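Acetylglutamate kinase (Streptococcus mutans, PDB 3L86) probably catalyses the ATP-dependent phosphorylation of N-acetyl-L-glutamate to N-acetyl-L-glutamyl 5-phosphate, the second step of arginine biosynthesis from glutamate. Local coordinates at residues F55-Q63 against K122-C130. Sequence-based numbering, arbitrary orientation.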
loop_
_atom_site.group_PDB
_atom_site.type_symbol
_atom_site.label_atom_id
_atom_site.label_comp_id
_atom_site.label_asym_id
_atom_site.label_seq_id
_atom_site.Cartn_x
_atom_site.Cartn_y
_atom_site.Cartn_z
ATOM N N PHE A 55 9.919 -11.705 9.184
ATOM C CA PHE A 55 9.687 -10.695 8.104
ATOM C C PHE A 55 11.002 -10.120 7.655
ATOM O O PHE A 55 11.338 -10.169 6.485
ATOM C CB PHE A 55 8.729 -9.547 8.571
ATOM C CG PHE A 55 8.595 -8.408 7.579
ATOM C CD1 PHE A 55 7.561 -8.383 6.646
ATOM C CD2 PHE A 55 9.499 -7.356 7.590
ATOM C CE1 PHE A 55 7.420 -7.336 5.744
ATOM C CE2 PHE A 55 9.386 -6.319 6.653
ATOM C CZ PHE A 55 8.359 -6.320 5.732
ATOM N N LEU A 56 11.739 -9.533 8.605
ATOM C CA LEU A 56 13.037 -8.937 8.304
ATOM C C LEU A 56 14.055 -9.914 7.604
ATOM O O LEU A 56 14.730 -9.532 6.645
ATOM C CB LEU A 56 13.647 -8.392 9.627
ATOM C CG LEU A 56 12.836 -7.274 10.329
ATOM C CD1 LEU A 56 13.399 -6.930 11.769
ATOM C CD2 LEU A 56 12.758 -6.014 9.418
ATOM N N SER A 57 14.215 -11.138 8.107
ATOM C CA SER A 57 15.062 -12.155 7.379
ATOM C C SER A 57 14.581 -12.521 5.971
ATOM O O SER A 57 15.382 -12.701 5.024
ATOM C CB SER A 57 15.163 -13.460 8.185
ATOM O OG SER A 57 15.772 -13.204 9.453
ATOM N N GLN A 58 13.269 -12.660 5.811
ATOM C CA GLN A 58 12.706 -13.019 4.504
ATOM C C GLN A 58 12.996 -11.928 3.483
ATOM O O GLN A 58 13.418 -12.208 2.361
ATOM C CB GLN A 58 11.176 -13.366 4.595
ATOM C CG GLN A 58 10.539 -13.804 3.235
ATOM C CD GLN A 58 11.224 -15.062 2.638
ATOM O OE1 GLN A 58 12.113 -14.984 1.785
ATOM N NE2 GLN A 58 10.856 -16.197 3.145
ATOM N N ILE A 59 12.774 -10.668 3.857
ATOM C CA ILE A 59 13.188 -9.562 2.972
ATOM C C ILE A 59 14.704 -9.621 2.617
ATOM O O ILE A 59 15.065 -9.553 1.422
ATOM C CB ILE A 59 12.810 -8.163 3.585
ATOM C CG1 ILE A 59 11.287 -8.010 3.843
ATOM C CG2 ILE A 59 13.257 -7.024 2.701
ATOM C CD1 ILE A 59 10.371 -8.067 2.554
ATOM N N LYS A 60 15.591 -9.661 3.622
ATOM C CA LYS A 60 17.053 -9.681 3.356
ATOM C C LYS A 60 17.421 -10.867 2.432
ATOM O O LYS A 60 18.220 -10.711 1.516
ATOM C CB LYS A 60 17.878 -9.838 4.656
ATOM C CG LYS A 60 19.386 -9.495 4.339
ATOM C CD LYS A 60 20.325 -9.548 5.500
ATOM C CE LYS A 60 21.752 -9.198 4.959
ATOM N NZ LYS A 60 22.465 -10.510 4.637
ATOM N N ASN A 61 16.873 -12.052 2.703
ATOM C CA ASN A 61 17.180 -13.286 1.896
ATOM C C ASN A 61 16.679 -13.164 0.466
ATOM O O ASN A 61 17.388 -13.530 -0.485
ATOM C CB ASN A 61 16.630 -14.579 2.563
ATOM C CG ASN A 61 17.259 -14.834 3.893
ATOM O OD1 ASN A 61 18.332 -14.327 4.141
ATOM N ND2 ASN A 61 16.631 -15.678 4.750
ATOM N N TRP A 62 15.465 -12.635 0.279
ATOM C CA TRP A 62 15.048 -12.321 -1.109
ATOM C C TRP A 62 16.021 -11.349 -1.801
ATOM O O TRP A 62 16.347 -11.500 -3.007
ATOM C CB TRP A 62 13.595 -11.760 -1.204
ATOM C CG TRP A 62 12.438 -12.805 -1.168
ATOM C CD1 TRP A 62 12.477 -14.132 -1.580
ATOM C CD2 TRP A 62 11.100 -12.563 -0.706
ATOM N NE1 TRP A 62 11.211 -14.728 -1.390
ATOM C CE2 TRP A 62 10.363 -13.780 -0.856
ATOM C CE3 TRP A 62 10.439 -11.415 -0.199
ATOM C CZ2 TRP A 62 9.024 -13.887 -0.482
ATOM C CZ3 TRP A 62 9.100 -11.530 0.174
ATOM C CH2 TRP A 62 8.396 -12.734 -0.007
ATOM N N GLN A 63 16.426 -10.291 -1.099
ATOM C CA GLN A 63 17.303 -9.283 -1.701
ATOM C C GLN A 63 18.668 -9.936 -2.023
ATOM O O GLN A 63 19.201 -9.800 -3.127
ATOM C CB GLN A 63 17.507 -8.107 -0.730
ATOM C CG GLN A 63 18.493 -6.996 -1.273
ATOM C CD GLN A 63 18.561 -5.772 -0.356
ATOM O OE1 GLN A 63 19.016 -5.844 0.796
ATOM N NE2 GLN A 63 18.092 -4.647 -0.863
ATOM N N LYS A 122 14.218 0.116 10.874
ATOM C CA LYS A 122 14.164 -1.337 11.197
ATOM C C LYS A 122 14.818 -2.214 10.117
ATOM O O LYS A 122 15.555 -3.204 10.439
ATOM C CB LYS A 122 12.721 -1.820 11.435
ATOM C CG LYS A 122 11.999 -1.245 12.654
ATOM C CD LYS A 122 12.488 -1.944 13.917
ATOM C CE LYS A 122 11.682 -1.515 15.129
ATOM N NZ LYS A 122 12.262 -0.342 15.800
ATOM N N LEU A 123 14.550 -1.897 8.837
ATOM C CA LEU A 123 15.161 -2.622 7.703
ATOM C C LEU A 123 16.698 -2.430 7.628
ATOM O O LEU A 123 17.477 -3.428 7.489
ATOM C CB LEU A 123 14.500 -2.210 6.371
ATOM C CG LEU A 123 13.057 -2.708 6.119
ATOM C CD1 LEU A 123 12.301 -1.949 4.975
ATOM C CD2 LEU A 123 13.097 -4.208 5.804
ATOM N N ARG A 124 17.163 -1.174 7.683
ATOM C CA ARG A 124 18.609 -0.931 7.705
ATOM C C ARG A 124 19.313 -1.603 8.883
ATOM O O ARG A 124 20.377 -2.205 8.718
ATOM C CB ARG A 124 18.945 0.559 7.588
ATOM C CG ARG A 124 18.726 1.135 6.186
ATOM C CD ARG A 124 18.917 2.698 6.143
ATOM N NE ARG A 124 18.938 3.197 4.765
ATOM C CZ ARG A 124 19.124 4.468 4.420
ATOM N NH1 ARG A 124 19.296 5.407 5.325
ATOM N NH2 ARG A 124 19.125 4.819 3.161
ATOM N N GLN A 125 18.733 -1.523 10.070
ATOM C CA GLN A 125 19.301 -2.198 11.216
ATOM C C GLN A 125 19.384 -3.701 10.981
ATOM O O GLN A 125 20.238 -4.383 11.562
ATOM C CB GLN A 125 18.513 -1.889 12.509
ATOM C CG GLN A 125 19.035 -0.660 13.204
ATOM C CD GLN A 125 17.986 0.208 13.852
ATOM O OE1 GLN A 125 16.937 -0.267 14.312
ATOM N NE2 GLN A 125 18.264 1.512 13.897
ATOM N N ALA A 126 18.526 -4.234 10.120
ATOM C CA ALA A 126 18.607 -5.657 9.859
ATOM C C ALA A 126 19.537 -6.009 8.695
ATOM O O ALA A 126 19.577 -7.164 8.300
ATOM C CB ALA A 126 17.196 -6.270 9.654
ATOM N N GLY A 127 20.267 -5.038 8.128
ATOM C CA GLY A 127 21.155 -5.317 6.997
ATOM C C GLY A 127 20.542 -5.216 5.597
ATOM O O GLY A 127 21.226 -5.434 4.606
ATOM N N VAL A 128 19.264 -4.837 5.496
ATOM C CA VAL A 128 18.635 -4.545 4.180
ATOM C C VAL A 128 19.024 -3.164 3.613
ATOM O O VAL A 128 18.981 -2.149 4.332
ATOM C CB VAL A 128 17.100 -4.627 4.288
ATOM C CG1 VAL A 128 16.434 -4.308 2.936
ATOM C CG2 VAL A 128 16.711 -6.018 4.766
ATOM N N SER A 129 19.414 -3.132 2.347
ATOM C CA SER A 129 19.695 -1.896 1.658
ATOM C C SER A 129 18.422 -1.304 1.041
ATOM O O SER A 129 17.776 -1.958 0.232
ATOM C CB SER A 129 20.799 -2.117 0.596
ATOM O OG SER A 129 20.653 -1.152 -0.441
ATOM N N CYS A 130 18.057 -0.084 1.461
ATOM C CA CYS A 130 16.758 0.545 1.138
ATOM C C CYS A 130 16.843 2.078 1.339
ATOM O O CYS A 130 17.788 2.564 1.976
ATOM C CB CYS A 130 15.622 0.012 2.064
ATOM S SG CYS A 130 15.865 0.252 3.868
#
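A Schellman motif closing helix 101-125 packs its turn, through Ala126 and Val128, against Leu56, Ile59 and Lys60 of helix 53-64, and a glutamine completes the junction. The amide of Gln63 pairs with both backbone polar groups of Ser129: OE1 accepts from Ser129 N at 3.1 Å, and NE2 donates to Ser129 O at 2.9 Å. Both bonds use in-plane carbonyl lone pairs, and Ser129 O lies almost in the Gln63 amide plane, so the paired grip fixes the rotation of the amide. Gln63 spans the gap because its chain runs out extended, with CG anti to the backbone N (chi1 178°).

Gly127 is the C-prime residue of the motif; its positive phi (89°) goes with the bonds from Val128 N to Leu123 O and from Gly127 N to Arg124 O. In this αβα sandwich of the amino acid kinase family, both helices cover the same face of the central sheet; Ile59 and Val128 both rest on Ile174 of strand 174-182. Val128 CG2 lies 4.1 Å from Ile59 CG2 and also touches the backbone of Lys60. About one turn earlier on helix 53-64, Leu56 CD2 meets Leu123 CD2 at 4.1 Å, while Leu56 CB lies against Ala126 CB. The Lys60 methylenes run alongside the turn, CE lying 3.8 Å from Gly127 O, and NZ forms a salt bridge with Asp64.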